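Local atomic coordinates of uncharacterized protein (Bacteroides ovatus, PDB entry 3NQK), a protein that is of unknown function but joins an N-terminal beta domain of the E-set clan to a second, C-terminal beta domain. Residues Gln55-His60 against Asp134-Tyr139; Gln11-Lys16 against Ile45-Ser50. One frame throughout, in Å; residues are numbered along the deposited sequence.

Contact 1. Residues Gln55-His60 against Asp134-Tyr139; sequences QDRDIH and DGSYAY
Asp134, whose carbonyl receives Arg57, has a second acceptor, OD1, that is gripped by two donors of Ser136. The hydroxyl donates to it, with Ser136 OG 2.8 Å from Asp134 OD1, on the syn side of the carboxylate. The backbone N-H of Ser136 comes from the same face, but from well above the carboxylate plane; Ser136 N lies 3.1 Å from Asp134 OD1. The two bonds fix the carboxylate over residues 134-136; the carbonyl of the same residue points to strand 57-63. There Arg57 NE donates to Asp134 O over 3.1 Å, at a nearly straight 169°. The oxygen lies at the edge of the guanidinium, in its plane. A bend in the arginine chain (chi3 89°) turns NE toward this oxygen. At the same group, Arg57 NH1 bonds to Asn53 OD1, so the guanidinium is held at two of its nitrogens. Arg57 NH2 passes Ser136 CB at 3.5 Å. Asp134 OD2 is 4.2 Å from Arg57 NH2, too far for a salt bridge, though the opposite charges probably attract weakly. Gly135 lies against CB of Arg57, and its positive phi suits a glycine. Gln55 reaches out in an extended chain, and its OE1 takes a weak bond from Tyr137 N at 3.4 Å. On the inner side, Ile59 CG1 rests 3.9 Å from Asp134 O. Asp134 to Ser136 form an Asx turn, where the chain leaves strand 125-133 and runs on past the start of its antiparallel neighbour, strand 57-63.

Contact 2. Residues Gln11-Lys16 against Ile45-Ser50; sequences QYVSFK and IIVSGS
Val13 and Val47 face each other as a non-hydrogen-bonded pair of an antiparallel beta ladder, in which edge strand 12-15 pairs with strand 38-48. Phe15 and Ile45 form the second such pair. Between and beside them, Tyr12 with Ser48 and Ser14 with Ile46 are hydrogen-bonded pairs. Each has two backbone bonds; Ile46 N to Ser14 O is 2.7 Å and Tyr12 N to Ser48 O is 3.2 Å. Val13 CA adds a CA-H...O contact to Ile46 O.

The side chains of Val13, Phe15, Ile45 and Val47 share one face. Ile45 works in two directions. With CG1 set beside the backbone N (chi1 -63°), that branch lies alongside the Phe15 ring, 4.0 Å from Phe15 CD1. Its CG2 branch crosses to Val13 CG1 at 3.9 Å. Val13 offers its other methyl to Val47, CG2 to CG2 at 4.1 Å. Cutting Ile45 back to an alanine removes both branches, which is likely to leave a gap beside the Phe15 ring and Val13 CG1 without this neighbour.

Further out, this apolar face packs on a second sheet. Val13 meets Ile59 and Ile131, Phe15 meets Leu129 and Ile131, and Ile45 meets Ile61 and Val99. The two layers form a beta sandwich, consistent with an E-set domain.

The reverse face is more polar and partly exposed. Met257 of the second subunit packs on Ile46 and Ser48 there. Ile46 CD1 touches Lys16 CB at 3.7 Å. A water donates to Tyr12 O at 3.1 Å and is also hydrogen-bonded to Ser48 OG, at 3.0 Å.

Contacts 1 and 2 lie side by side near one end of the same N-terminal domain, on different layers of its sandwich. Contact 2 is regular strand pairing, with backbone bonds along its length and an apolar face turned to the core. Contact 1 is a turn meeting the start of a strand, more open at its outer end. Its crossing bonds run between side chain and backbone, where those of contact 2 run from backbone to backbone. The two share a small seam, where Val13 meets Ile59 and the CB of Asp134, and Ile45 also reaches Ile59. A weak hydrogen bond from Arg57 to Gln11 adds a polar tie. The second subunit packs against contact 2 but touches neither segment of contact 1.

Contact 1. Residues Gln55-His60 against Asp134-Tyr139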
loop_
_atom_site.group_PDB
_atom_site.type_symbol
_atom_site.label_atom_id
_atom_site.label_comp_id
_atom_site.label_asym_id
_atom_site.label_seq_id
_atom_site.Cartn_x
_atom_site.Cartn_y
_atom_site.Cartn_z
ATOM N N GLN A 55 23.429 5.276 17.462
ATOM C CA GLN A 55 22.954 6.152 18.551
ATOM C C GLN A 55 21.453 6.012 18.769
ATOM O O GLN A 55 20.687 5.979 17.809
ATOM C CB GLN A 55 23.256 7.638 18.227
ATOM C CG GLN A 55 24.751 7.997 18.037
ATOM C CD GLN A 55 24.996 9.543 17.920
ATOM O OE1 GLN A 55 24.459 10.339 18.709
ATOM N NE2 GLN A 55 25.829 9.941 16.959
ATOM N N ASP A 56 21.032 5.903 20.028
ATOM C CA ASP A 56 19.630 6.102 20.353
ATOM C C ASP A 56 19.403 7.580 20.104
ATOM O O ASP A 56 20.189 8.408 20.546
ATOM C CB ASP A 56 19.313 5.746 21.816
ATOM C CG ASP A 56 19.148 4.220 22.044
ATOM O OD1 ASP A 56 20.177 3.490 22.111
ATOM O OD2 ASP A 56 17.992 3.775 22.235
ATOM N N ARG A 57 18.397 7.904 19.307
ATOM C CA ARG A 57 18.158 9.284 18.929
ATOM C C ARG A 57 16.752 9.694 19.266
ATOM O O ARG A 57 15.788 9.019 18.894
ATOM C CB ARG A 57 18.414 9.488 17.428
ATOM C CG ARG A 57 19.706 8.841 16.936
ATOM C CD ARG A 57 19.843 8.874 15.428
ATOM N NE ARG A 57 20.493 10.095 14.970
ATOM C CZ ARG A 57 21.713 10.154 14.426
ATOM N NH1 ARG A 57 22.423 9.048 14.219
ATOM N NH2 ARG A 57 22.202 11.328 14.034
ATOM N N ASP A 58 16.644 10.750 20.063
ATOM C CA ASP A 58 15.384 11.392 20.319
ATOM C C ASP A 58 15.316 12.587 19.400
ATOM O O ASP A 58 16.033 13.559 19.595
ATOM C CB ASP A 58 15.277 11.818 21.793
ATOM C CG ASP A 58 14.998 10.640 22.724
ATOM O OD1 ASP A 58 14.000 9.904 22.486
ATOM O OD2 ASP A 58 15.765 10.453 23.695
ATOM N N ILE A 59 14.502 12.480 18.354
ATOM C CA ILE A 59 14.412 13.515 17.332
ATOM C C ILE A 59 13.294 14.465 17.652
ATOM O O ILE A 59 12.210 14.045 18.033
ATOM C CB ILE A 59 14.183 12.885 15.938
ATOM C CG1 ILE A 59 15.399 12.030 15.548
ATOM C CG2 ILE A 59 13.933 13.973 14.874
ATOM C CD1 ILE A 59 15.116 10.986 14.488
ATOM N N HIS A 60 13.553 15.755 17.520
ATOM C CA HIS A 60 12.533 16.763 17.826
ATOM C C HIS A 60 12.042 17.429 16.559
ATOM O O HIS A 60 12.842 17.858 15.721
ATOM C CB HIS A 60 13.087 17.812 18.789
ATOM C CG HIS A 60 13.430 17.267 20.145
ATOM N ND1 HIS A 60 12.671 17.529 21.268
ATOM C CD2 HIS A 60 14.453 16.482 20.558
ATOM C CE1 HIS A 60 13.213 16.926 22.313
ATOM N NE2 HIS A 60 14.296 16.285 21.909
ATOM N N ASP A 134 18.465 16.449 15.622
ATOM C CA ASP A 134 18.520 15.094 14.989
ATOM C C ASP A 134 18.922 13.969 15.952
ATOM O O ASP A 134 19.246 12.857 15.510
ATOM C CB ASP A 134 19.456 15.094 13.747
ATOM C CG ASP A 134 20.935 15.318 14.101
ATOM O OD1 ASP A 134 21.292 15.341 15.301
ATOM O OD2 ASP A 134 21.740 15.457 13.164
ATOM N N GLY A 135 18.956 14.275 17.253
ATOM C CA GLY A 135 19.215 13.261 18.283
ATOM C C GLY A 135 20.675 12.910 18.519
ATOM O O GLY A 135 20.991 12.192 19.475
ATOM N N SER A 136 21.570 13.429 17.669
ATOM C CA SER A 136 23.007 13.138 17.779
ATOM C C SER A 136 23.673 14.025 18.826
ATOM O O SER A 136 23.119 15.054 19.217
ATOM C CB SER A 136 23.696 13.331 16.426
ATOM O OG SER A 136 23.845 14.695 16.122
ATOM N N TYR A 137 24.896 13.653 19.224
ATOM C CA TYR A 137 25.608 14.359 20.300
ATOM C C TYR A 137 26.011 15.806 19.919
ATOM O O TYR A 137 26.401 16.079 18.782
ATOM C CB TYR A 137 26.860 13.555 20.763
ATOM C CG TYR A 137 27.665 14.277 21.838
ATOM C CD1 TYR A 137 27.091 14.577 23.084
ATOM C CD2 TYR A 137 28.972 14.715 21.594
ATOM C CE1 TYR A 137 27.797 15.287 24.059
ATOM C CE2 TYR A 137 29.693 15.425 22.569
ATOM C CZ TYR A 137 29.092 15.709 23.801
ATOM O OH TYR A 137 29.778 16.419 24.770
ATOM N N ALA A 138 25.924 16.713 20.904
ATOM C CA ALA A 138 26.261 18.134 20.716
ATOM C C ALA A 138 25.217 18.818 19.836
ATOM O O ALA A 138 24.135 19.147 20.307
ATOM C CB ALA A 138 27.692 18.296 20.121
ATOM N N TYR A 139 25.534 18.993 18.550
ATOM C CA TYR A 139 24.611 19.651 17.572
ATOM C C TYR A 139 24.443 21.197 17.853
ATOM O O TYR A 139 23.371 21.662 18.298
ATOM C CB TYR A 139 23.240 18.922 17.526
ATOM C CG TYR A 139 22.465 19.163 16.236
ATOM C CD1 TYR A 139 22.829 18.521 15.045
ATOM C CD2 TYR A 139 21.379 20.045 16.202
ATOM C CE1 TYR A 139 22.128 18.760 13.851
ATOM C CE2 TYR A 139 20.671 20.283 15.012
ATOM C CZ TYR A 139 21.051 19.640 13.851
ATOM O OH TYR A 139 20.355 19.878 12.692
#

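Contact 2. Residues Gln11-Lys16 against Ile45-Ser50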
loop_
_atom_site.group_PDB
_atom_site.type_symbol
_atom_site.label_atom_id
_atom_site.label_comp_id
_atom_site.label_asym_id
_atom_site.label_seq_id
_atom_site.Cartn_x
_atom_site.Cartn_y
_atom_site.Cartn_z
ATOM N N GLN A 11 26.203 11.162 9.677
ATOM C CA GLN A 11 24.813 10.681 9.378
ATOM C C GLN A 11 23.770 11.822 9.388
ATOM O O GLN A 11 23.756 12.660 10.282
ATOM C CB GLN A 11 24.405 9.598 10.358
ATOM C CG GLN A 11 25.146 8.318 10.165
ATOM C CD GLN A 11 24.561 7.192 10.963
ATOM O OE1 GLN A 11 24.408 7.294 12.174
ATOM N NE2 GLN A 11 24.239 6.093 10.289
ATOM N N TYR A 12 22.863 11.780 8.417
ATOM C CA TYR A 12 21.898 12.837 8.190
ATOM C C TYR A 12 20.475 12.303 8.445
ATOM O O TYR A 12 20.124 11.218 7.975
ATOM C CB TYR A 12 22.048 13.334 6.731
ATOM C CG TYR A 12 21.176 14.538 6.342
ATOM C CD1 TYR A 12 21.459 15.826 6.828
ATOM C CD2 TYR A 12 20.143 14.404 5.403
ATOM C CE1 TYR A 12 20.677 16.940 6.446
ATOM C CE2 TYR A 12 19.362 15.514 5.010
ATOM C CZ TYR A 12 19.634 16.770 5.540
ATOM O OH TYR A 12 18.874 17.847 5.156
ATOM N N VAL A 13 19.671 13.060 9.207
ATOM C CA VAL A 13 18.297 12.664 9.519
ATOM C C VAL A 13 17.323 13.538 8.764
ATOM O O VAL A 13 17.350 14.742 8.907
ATOM C CB VAL A 13 18.002 12.815 11.008
ATOM C CG1 VAL A 13 16.519 12.462 11.311
ATOM C CG2 VAL A 13 18.935 11.955 11.815
ATOM N N SER A 14 16.404 12.917 8.023
ATOM C CA SER A 14 15.482 13.658 7.181
ATOM C C SER A 14 14.132 12.961 6.994
ATOM O O SER A 14 13.958 11.801 7.363
ATOM C CB SER A 14 16.100 13.880 5.824
ATOM O OG SER A 14 16.302 12.653 5.171
ATOM N N PHE A 15 13.186 13.700 6.406
ATOM C CA PHE A 15 11.849 13.202 6.124
ATOM C C PHE A 15 11.823 12.553 4.764
ATOM O O PHE A 15 12.540 12.974 3.863
ATOM C CB PHE A 15 10.846 14.361 6.101
ATOM C CG PHE A 15 10.735 15.115 7.404
ATOM C CD1 PHE A 15 10.037 14.572 8.482
ATOM C CD2 PHE A 15 11.216 16.403 7.513
ATOM C CE1 PHE A 15 9.882 15.275 9.648
ATOM C CE2 PHE A 15 11.060 17.116 8.684
ATOM C CZ PHE A 15 10.397 16.548 9.757
ATOM N N LYS A 16 10.968 11.550 4.590
ATOM C CA LYS A 16 10.791 10.943 3.266
ATOM C C LYS A 16 9.317 10.782 2.915
ATOM O O LYS A 16 8.688 9.767 3.237
ATOM C CB LYS A 16 11.503 9.596 3.180
ATOM C CG LYS A 16 12.185 9.348 1.836
ATOM C CD LYS A 16 13.430 10.267 1.659
ATOM C CE LYS A 16 14.270 9.863 0.437
ATOM N NZ LYS A 16 13.445 9.796 -0.831
ATOM N N ILE A 45 10.494 9.203 8.980
ATOM C CA ILE A 45 11.713 9.874 9.338
ATOM C C ILE A 45 12.847 8.861 9.145
ATOM O O ILE A 45 12.787 7.738 9.660
ATOM C CB ILE A 45 11.665 10.366 10.762
ATOM C CG1 ILE A 45 10.542 11.401 10.908
ATOM C CG2 ILE A 45 12.971 10.969 11.146
ATOM C CD1 ILE A 45 10.381 11.912 12.295
ATOM N N ILE A 46 13.845 9.254 8.357
ATOM C CA ILE A 46 14.875 8.354 7.896
ATOM C C ILE A 46 16.246 8.807 8.350
ATOM O O ILE A 46 16.566 9.995 8.285
ATOM C CB ILE A 46 14.862 8.280 6.334
ATOM C CG1 ILE A 46 13.842 7.267 5.862
ATOM C CG2 ILE A 46 16.184 7.902 5.803
ATOM C CD1 ILE A 46 12.449 7.655 6.154
ATOM N N VAL A 47 17.065 7.851 8.811
ATOM C CA VAL A 47 18.451 8.132 9.184
ATOM C C VAL A 47 19.386 7.554 8.130
ATOM O O VAL A 47 19.671 6.362 8.127
ATOM C CB VAL A 47 18.785 7.544 10.556
ATOM C CG1 VAL A 47 20.210 7.898 10.962
ATOM C CG2 VAL A 47 17.777 8.047 11.613
ATOM N N SER A 48 19.853 8.413 7.233
ATOM C CA SER A 48 20.679 7.985 6.092
ATOM C C SER A 48 22.130 8.009 6.424
ATOM O O SER A 48 22.618 8.957 7.038
ATOM C CB SER A 48 20.436 8.897 4.878
ATOM O OG SER A 48 19.146 8.671 4.304
ATOM N N GLY A 49 22.853 6.992 5.966
ATOM C CA GLY A 49 24.282 6.934 6.195
ATOM C C GLY A 49 24.932 5.682 5.653
ATOM O O GLY A 49 24.247 4.672 5.370
ATOM N N SER A 50 26.263 5.757 5.481
ATOM C CA SER A 50 27.072 4.613 5.055
ATOM C C SER A 50 27.161 3.581 6.201
ATOM O O SER A 50 27.147 2.353 5.962
ATOM C CB SER A 50 28.487 5.075 4.647
HETATM O O HOH W 1 18.112 11.111 5.602
#